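Local coordinates for amino acid ABC transporter, periplasmic amino acid-binding protein (Brucella ovis, PDB 4Z9N) that binds glutathione and probably delivers it, or related amino acid-like solutes, to the membrane components of an ABC importer, at residues N88-I93 and K210-L215; I106-G111 and D184-Y189. One frame throughout, in Å; residues are numbered along the deposited sequence.

Contact 1. Residues N88-I93 and K210-L215; sequences NTTWTI and KEPFGL. With GSH (glutathione), chain U.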
loop_
_atom_site.group_PDB
_atom_site.type_symbol
_atom_site.label_atom_id
_atom_site.label_comp_id
_atom_site.label_asym_id
_atom_site.label_seq_id
_atom_site.Cartn_x
_atom_site.Cartn_y
_atom_site.Cartn_z
ATOM N N ASN D 88 -10.250 -5.506 -11.962
ATOM C CA ASN D 88 -11.168 -5.073 -10.895
ATOM C C ASN D 88 -11.333 -6.151 -9.823
ATOM O O ASN D 88 -12.439 -6.446 -9.389
ATOM C CB ASN D 88 -12.564 -4.638 -11.475
ATOM C CG ASN D 88 -13.219 -5.679 -12.424
ATOM O OD1 ASN D 88 -12.702 -5.988 -13.508
ATOM N ND2 ASN D 88 -14.406 -6.166 -12.035
ATOM N N THR D 89 -10.199 -6.705 -9.400
ATOM C CA THR D 89 -10.150 -7.856 -8.507
ATOM C C THR D 89 -9.671 -7.448 -7.116
ATOM O O THR D 89 -8.552 -6.961 -6.934
ATOM C CB THR D 89 -9.233 -8.947 -9.081
ATOM O OG1 THR D 89 -9.848 -9.567 -10.228
ATOM C CG2 THR D 89 -8.906 -9.978 -8.027
ATOM N N THR D 90 -10.532 -7.648 -6.127
ATOM C CA THR D 90 -10.258 -7.152 -4.783
ATOM C C THR D 90 -9.159 -7.948 -4.067
ATOM O O THR D 90 -9.175 -9.174 -4.038
ATOM C CB THR D 90 -11.550 -7.164 -3.946
ATOM O OG1 THR D 90 -12.517 -6.309 -4.567
ATOM C CG2 THR D 90 -11.274 -6.686 -2.518
ATOM N N TRP D 91 -8.179 -7.231 -3.527
ATOM C CA TRP D 91 -7.183 -7.804 -2.616
ATOM C C TRP D 91 -7.835 -8.118 -1.271
ATOM O O TRP D 91 -8.308 -7.209 -0.585
ATOM C CB TRP D 91 -6.041 -6.808 -2.416
ATOM C CG TRP D 91 -4.811 -7.299 -1.689
ATOM C CD1 TRP D 91 -4.652 -8.435 -0.925
ATOM C CD2 TRP D 91 -3.562 -6.632 -1.685
ATOM N NE1 TRP D 91 -3.344 -8.510 -0.462
ATOM C CE2 TRP D 91 -2.670 -7.397 -0.907
ATOM C CE3 TRP D 91 -3.106 -5.444 -2.268
ATOM C CZ2 TRP D 91 -1.351 -7.016 -0.713
ATOM C CZ3 TRP D 91 -1.802 -5.068 -2.068
ATOM C CH2 TRP D 91 -0.932 -5.856 -1.309
ATOM N N THR D 92 -7.867 -9.397 -0.901
ATOM C CA THR D 92 -8.378 -9.825 0.404
ATOM C C THR D 92 -7.394 -10.794 1.012
ATOM O O THR D 92 -6.575 -11.378 0.295
ATOM C CB THR D 92 -9.732 -10.549 0.302
ATOM O OG1 THR D 92 -9.522 -11.844 -0.298
ATOM C CG2 THR D 92 -10.712 -9.740 -0.573
ATOM N N ILE D 93 -7.491 -11.027 2.316
ATOM C CA ILE D 93 -6.524 -11.937 2.915
ATOM C C ILE D 93 -6.621 -13.364 2.332
ATOM O O ILE D 93 -5.597 -13.996 2.099
ATOM C CB ILE D 93 -6.643 -11.958 4.457
ATOM C CG1 ILE D 93 -5.490 -12.760 5.066
ATOM C CG2 ILE D 93 -7.988 -12.533 4.941
ATOM C CD1 ILE D 93 -5.424 -12.637 6.585
ATOM N N LYS D 210 -14.831 -2.463 1.731
ATOM C CA LYS D 210 -13.594 -2.017 1.105
ATOM C C LYS D 210 -13.264 -2.949 -0.054
ATOM O O LYS D 210 -13.234 -4.176 0.115
ATOM C CB LYS D 210 -12.445 -2.011 2.119
ATOM C CG LYS D 210 -12.575 -0.921 3.174
ATOM C CD LYS D 210 -11.425 -0.994 4.182
ATOM C CE LYS D 210 -11.651 -2.139 5.160
ATOM N NZ LYS D 210 -10.654 -2.007 6.304
ATOM N N GLU D 211 -13.024 -2.379 -1.234
ATOM C CA GLU D 211 -12.692 -3.188 -2.407
ATOM C C GLU D 211 -11.474 -2.613 -3.119
ATOM O O GLU D 211 -11.586 -1.927 -4.142
ATOM C CB GLU D 211 -13.876 -3.282 -3.388
ATOM C CG GLU D 211 -15.190 -3.692 -2.759
ATOM C CD GLU D 211 -15.396 -5.201 -2.610
ATOM O OE1 GLU D 211 -14.557 -6.013 -3.067
ATOM O OE2 GLU D 211 -16.441 -5.570 -2.020
ATOM N N PRO D 212 -10.285 -2.858 -2.558
ATOM C CA PRO D 212 -9.071 -2.397 -3.233
ATOM C C PRO D 212 -8.711 -3.298 -4.427
ATOM O O PRO D 212 -8.418 -4.488 -4.249
ATOM C CB PRO D 212 -8.017 -2.451 -2.112
ATOM C CG PRO D 212 -8.520 -3.571 -1.191
ATOM C CD PRO D 212 -10.026 -3.404 -1.215
ATOM N N PHE D 213 -8.754 -2.741 -5.639
ATOM C CA PHE D 213 -8.453 -3.517 -6.854
ATOM C C PHE D 213 -6.950 -3.753 -6.913
ATOM O O PHE D 213 -6.181 -2.788 -6.875
ATOM C CB PHE D 213 -8.902 -2.777 -8.122
ATOM C CG PHE D 213 -10.396 -2.605 -8.247
ATOM C CD1 PHE D 213 -11.261 -3.149 -7.300
ATOM C CD2 PHE D 213 -10.933 -1.910 -9.327
ATOM C CE1 PHE D 213 -12.650 -2.982 -7.415
ATOM C CE2 PHE D 213 -12.321 -1.727 -9.456
ATOM C CZ PHE D 213 -13.181 -2.289 -8.500
ATOM N N GLY D 214 -6.534 -5.012 -7.013
ATOM C CA GLY D 214 -5.117 -5.351 -6.927
ATOM C C GLY D 214 -4.497 -5.879 -8.199
ATOM O O GLY D 214 -5.150 -6.535 -8.992
ATOM N N LEU D 215 -3.232 -5.523 -8.412
ATOM C CA LEU D 215 -2.438 -6.051 -9.508
ATOM C C LEU D 215 -1.959 -7.432 -9.107
ATOM O O LEU D 215 -1.090 -7.567 -8.244
ATOM C CB LEU D 215 -1.266 -5.114 -9.799
ATOM C CG LEU D 215 -1.733 -3.674 -10.041
ATOM C CD1 LEU D 215 -0.547 -2.757 -10.187
ATOM C CD2 LEU D 215 -2.642 -3.585 -11.264
HETATM N N1 GSH U . -14.108 -6.664 -7.028
HETATM C CA1 GSH U . -15.029 -7.785 -6.831
HETATM C C1 GSH U . -14.208 -9.062 -6.666
HETATM O O11 GSH U . -14.796 -10.130 -6.339
HETATM O O12 GSH U . -12.961 -9.060 -6.863
HETATM C CB1 GSH U . -15.974 -7.974 -8.029
HETATM C CG1 GSH U . -15.132 -8.237 -9.292
HETATM C CD1 GSH U . -16.061 -8.675 -10.419
HETATM O OE1 GSH U . -15.906 -9.707 -10.996
HETATM N N2 GSH U . -17.142 -7.792 -10.785
HETATM C CA2 GSH U . -18.039 -8.224 -11.840
HETATM C C2 GSH U . -17.315 -8.392 -13.184
HETATM O O2 GSH U . -16.261 -7.901 -13.435
HETATM C CB2 GSH U . -19.261 -7.302 -11.915
HETATM S SG2 GSH U . -18.844 -5.654 -12.548
HETATM N N3 GSH U . -17.960 -9.246 -14.160
HETATM C CA3 GSH U . -17.343 -9.462 -15.440
HETATM C C3 GSH U . -17.268 -10.968 -15.693
HETATM O O31 GSH U . -16.987 -11.372 -16.851
HETATM O O32 GSH U . -17.470 -11.795 -14.751
HETATM O O HOH W 1 -7.441 -6.146 -10.525
#

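Contact 2. Residues I106-G111 and D184-Y189; sequences INYYDG and DQSSLY. With GSH (glutathione), chain U.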
loop_
_atom_site.group_PDB
_atom_site.type_symbol
_atom_site.label_atom_id
_atom_site.label_comp_id
_atom_site.label_asym_id
_atom_site.label_seq_id
_atom_site.Cartn_x
_atom_site.Cartn_y
_atom_site.Cartn_z
ATOM N N ILE D 106 -2.253 -1.564 -5.582
ATOM C CA ILE D 106 -3.679 -1.300 -5.641
ATOM C C ILE D 106 -3.871 -0.164 -6.639
ATOM O O ILE D 106 -3.480 0.960 -6.367
ATOM C CB ILE D 106 -4.248 -0.935 -4.256
ATOM C CG1 ILE D 106 -4.234 -2.150 -3.316
ATOM C CG2 ILE D 106 -5.667 -0.370 -4.380
ATOM C CD1 ILE D 106 -4.274 -1.751 -1.837
ATOM N N ASN D 107 -4.440 -0.454 -7.803
ATOM C CA ASN D 107 -4.543 0.610 -8.791
ATOM C C ASN D 107 -5.870 1.365 -8.690
ATOM O O ASN D 107 -6.037 2.397 -9.318
ATOM C CB ASN D 107 -4.299 0.064 -10.216
ATOM C CG ASN D 107 -5.378 -0.885 -10.718
ATOM O OD1 ASN D 107 -6.123 -1.512 -9.959
ATOM N ND2 ASN D 107 -5.428 -1.029 -12.036
ATOM N N TYR D 108 -6.796 0.881 -7.868
ATOM C CA TYR D 108 -8.044 1.606 -7.694
ATOM C C TYR D 108 -8.699 1.159 -6.392
ATOM O O TYR D 108 -9.034 -0.011 -6.256
ATOM C CB TYR D 108 -8.989 1.364 -8.887
ATOM C CG TYR D 108 -10.205 2.260 -8.860
ATOM C CD1 TYR D 108 -11.324 1.921 -8.110
ATOM C CD2 TYR D 108 -10.216 3.462 -9.551
ATOM C CE1 TYR D 108 -12.422 2.747 -8.056
ATOM C CE2 TYR D 108 -11.307 4.297 -9.504
ATOM C CZ TYR D 108 -12.404 3.933 -8.751
ATOM O OH TYR D 108 -13.489 4.768 -8.689
ATOM N N TYR D 109 -8.850 2.085 -5.439
ATOM C CA TYR D 109 -9.593 1.801 -4.205
ATOM C C TYR D 109 -11.073 1.991 -4.468
ATOM O O TYR D 109 -11.486 3.077 -4.824
ATOM C CB TYR D 109 -9.165 2.717 -3.060
ATOM C CG TYR D 109 -7.724 2.546 -2.630
ATOM C CD1 TYR D 109 -6.711 3.235 -3.275
ATOM C CD2 TYR D 109 -7.381 1.691 -1.592
ATOM C CE1 TYR D 109 -5.387 3.090 -2.894
ATOM C CE2 TYR D 109 -6.062 1.535 -1.201
ATOM C CZ TYR D 109 -5.072 2.235 -1.863
ATOM O OH TYR D 109 -3.759 2.095 -1.474
ATOM N N ASP D 110 -11.870 0.937 -4.282
ATOM C CA ASP D 110 -13.315 1.035 -4.495
ATOM C C ASP D 110 -14.060 0.493 -3.263
ATOM O O ASP D 110 -13.445 0.137 -2.253
ATOM C CB ASP D 110 -13.722 0.261 -5.751
ATOM C CG ASP D 110 -14.907 0.878 -6.467
ATOM O OD1 ASP D 110 -15.543 1.786 -5.891
ATOM O OD2 ASP D 110 -15.186 0.457 -7.615
ATOM N N GLY D 111 -15.382 0.475 -3.339
ATOM C CA GLY D 111 -16.216 -0.082 -2.286
ATOM C C GLY D 111 -17.505 -0.560 -2.927
ATOM O O GLY D 111 -17.869 -0.075 -4.003
ATOM N N ASP D 184 -19.045 -3.343 -7.277
ATOM C CA ASP D 184 -18.180 -2.215 -6.912
ATOM C C ASP D 184 -18.722 -0.935 -7.502
ATOM O O ASP D 184 -19.304 -0.949 -8.592
ATOM C CB ASP D 184 -16.758 -2.472 -7.390
ATOM C CG ASP D 184 -16.196 -3.732 -6.798
ATOM O OD1 ASP D 184 -16.447 -3.946 -5.595
ATOM O OD2 ASP D 184 -15.543 -4.523 -7.521
ATOM N N GLN D 185 -18.550 0.177 -6.795
ATOM C CA GLN D 185 -19.213 1.389 -7.237
ATOM C C GLN D 185 -18.739 1.827 -8.626
ATOM O O GLN D 185 -19.565 2.224 -9.471
ATOM C CB GLN D 185 -18.995 2.512 -6.227
ATOM C CG GLN D 185 -19.631 3.805 -6.637
ATOM C CD GLN D 185 -19.232 4.933 -5.721
ATOM O OE1 GLN D 185 -19.711 5.028 -4.593
ATOM N NE2 GLN D 185 -18.303 5.759 -6.178
ATOM N N SER D 186 -17.435 1.721 -8.889
ATOM C CA SER D 186 -16.918 2.136 -10.200
ATOM C C SER D 186 -17.487 1.237 -11.280
ATOM O O SER D 186 -17.663 1.662 -12.415
ATOM C CB SER D 186 -15.384 2.115 -10.253
ATOM O OG SER D 186 -14.875 0.795 -10.083
ATOM N N SER D 187 -17.789 -0.004 -10.916
ATOM C CA SER D 187 -18.350 -0.943 -11.876
ATOM C C SER D 187 -19.804 -0.586 -12.194
ATOM O O SER D 187 -20.265 -0.756 -13.333
ATOM C CB SER D 187 -18.267 -2.372 -11.334
ATOM O OG SER D 187 -16.913 -2.762 -11.137
ATOM N N LEU D 188 -20.531 -0.122 -11.176
ATOM C CA LEU D 188 -21.915 0.324 -11.375
ATOM C C LEU D 188 -21.982 1.459 -12.400
ATOM O O LEU D 188 -22.909 1.500 -13.222
ATOM C CB LEU D 188 -22.545 0.751 -10.042
ATOM C CG LEU D 188 -22.845 -0.400 -9.068
ATOM C CD1 LEU D 188 -23.249 0.131 -7.706
ATOM C CD2 LEU D 188 -23.956 -1.271 -9.664
ATOM N N TYR D 189 -21.007 2.372 -12.367
ATOM C CA TYR D 189 -20.926 3.414 -13.391
ATOM C C TYR D 189 -20.805 2.801 -14.787
ATOM O O TYR D 189 -21.416 3.282 -15.742
ATOM C CB TYR D 189 -19.730 4.349 -13.144
ATOM C CG TYR D 189 -19.952 5.446 -12.117
ATOM C CD1 TYR D 189 -19.750 5.214 -10.758
ATOM C CD2 TYR D 189 -20.338 6.720 -12.512
ATOM C CE1 TYR D 189 -19.934 6.227 -9.821
ATOM C CE2 TYR D 189 -20.526 7.734 -11.588
ATOM C CZ TYR D 189 -20.329 7.484 -10.247
ATOM O OH TYR D 189 -20.517 8.501 -9.332
HETATM N N1 GSH U . -14.108 -6.664 -7.028
HETATM C CA1 GSH U . -15.029 -7.785 -6.831
HETATM C C1 GSH U . -14.208 -9.062 -6.666
HETATM O O11 GSH U . -14.796 -10.130 -6.339
HETATM O O12 GSH U . -12.961 -9.060 -6.863
HETATM C CB1 GSH U . -15.974 -7.974 -8.029
HETATM C CG1 GSH U . -15.132 -8.237 -9.292
HETATM C CD1 GSH U . -16.061 -8.675 -10.419
HETATM O OE1 GSH U . -15.906 -9.707 -10.996
HETATM N N2 GSH U . -17.142 -7.792 -10.785
HETATM C CA2 GSH U . -18.039 -8.224 -11.840
HETATM C C2 GSH U . -17.315 -8.392 -13.184
HETATM O O2 GSH U . -16.261 -7.901 -13.435
HETATM C CB2 GSH U . -19.261 -7.302 -11.915
HETATM S SG2 GSH U . -18.844 -5.654 -12.548
HETATM N N3 GSH U . -17.960 -9.246 -14.160
HETATM C CA3 GSH U . -17.343 -9.462 -15.440
HETATM C C3 GSH U . -17.268 -10.968 -15.693
HETATM O O31 GSH U . -16.987 -11.372 -16.851
HETATM O O32 GSH U . -17.470 -11.795 -14.751
#

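Contact 1. Residues N88-I93 and K210-L215
Thr90 OG1 works in both directions at once: it donates to Glu211 OE1 at 2.5 Å and accepts from the glutathione amine N1 at 3.0 Å. With OG1 beside its own backbone N and anti to the carbonyl carbon (chi1 -61°), the hydroxyl faces the carboxylate, whose OE1 offers its anti lone pair. Thr142 and Ser209 also hydrogen-bond the carboxylate, at OE1 and OE2 respectively, a second shell that helps to hold Glu211 in place beside Thr90. CG2 of Thr90 lies on Pro212 CD at 3.7 Å.

Backbone bonds flank this pair. Gly214 N reaches Thr89 O, and Trp91 N meets Pro212 O, each at 2.8 Å. Together they form a single beta bridge of Thr90 with Phe213, through which an irregular loop, 88-93, is pinned to strand 211-218 in the ligand cleft of a family 3 solute-binding protein. Water 1 adds a link from Thr89 N to Gly214 O.

Asn88 lays its CA over one face of the Phe213 ring, a CH-pi contact 3.7 Å from the centroid. Asn88 O accepts from glutathione N1, and Asn88 ND2 donates to glutathione O2 at 2.9 Å; Asn26 holds OD1. Thr90 N donates to the ligand carboxylate oxygen O12 at 2.9 Å, with an N-H...O angle of 173°.

Contact 2. Residues I106-G111 and D184-Y189
Asp110 directs its side chain from strand 108-110 at the first turn of helix 185-189, which runs at 94° to it. Its CB lies in the plane of the Tyr108 ring, at the edge. Beyond CG the two oxygens divide the work. Asp110 OD1 sits 3.5 Å from Gln185 CB and takes a weak bond from Gly111 N, which helps to fix the rotation of the carboxylate. Asp110 OD2 packs 3.3 Å from Asp184 CB and is gripped twice by one residue: Ser186 N reaches its syn lone pair at 2.9 Å, and Ser186 OG, also syn but 34° out of the carboxylate plane, comes to 2.5 Å. The hydroxyl can do so because chi1 of 64° sets OG between the serine's backbone N and carbonyl carbon. Tyr108 OH packs on Ser186 CB.

Asp184 stands at the N-cap position, but its side chain caps nothing; Asp184 OD2 instead accepts from glutathione N1 at 2.6 Å. The first two helix amides, Gln185 and Ser186, are met by Gly111 O and Asp110 OD2. Although Asp110 OD2 and Asp184 OD2 lie 5.0 Å apart, the Ser186 donors probably stabilise the charge of Asp110, and the ligand amine, probably cationic, that of Asp184.

Contacts 1 and 2 have centres about 9 Å apart and meet along one antiparallel pairing in the mixed sheet, where strand 211-218 of contact 1 runs beside strand 101-117 of contact 2. Glu211 N lies 2.7 Å from Asp110 O, and Phe213 N lies 2.8 Å from Tyr108 O. Along the chain the order is 88-93, 106-111, 184-189, 210-215, so both halves of contact 2 fall between those of contact 1. The paired strands connect loop 88-93 on 211-218 with the start of helix 185-192 on 101-117, and the two contacts converge on the glutathione amine, which Asn88, Thr90 and Asp184 share: one example of a binding site assembled from sequence-distant segments by a common sheet.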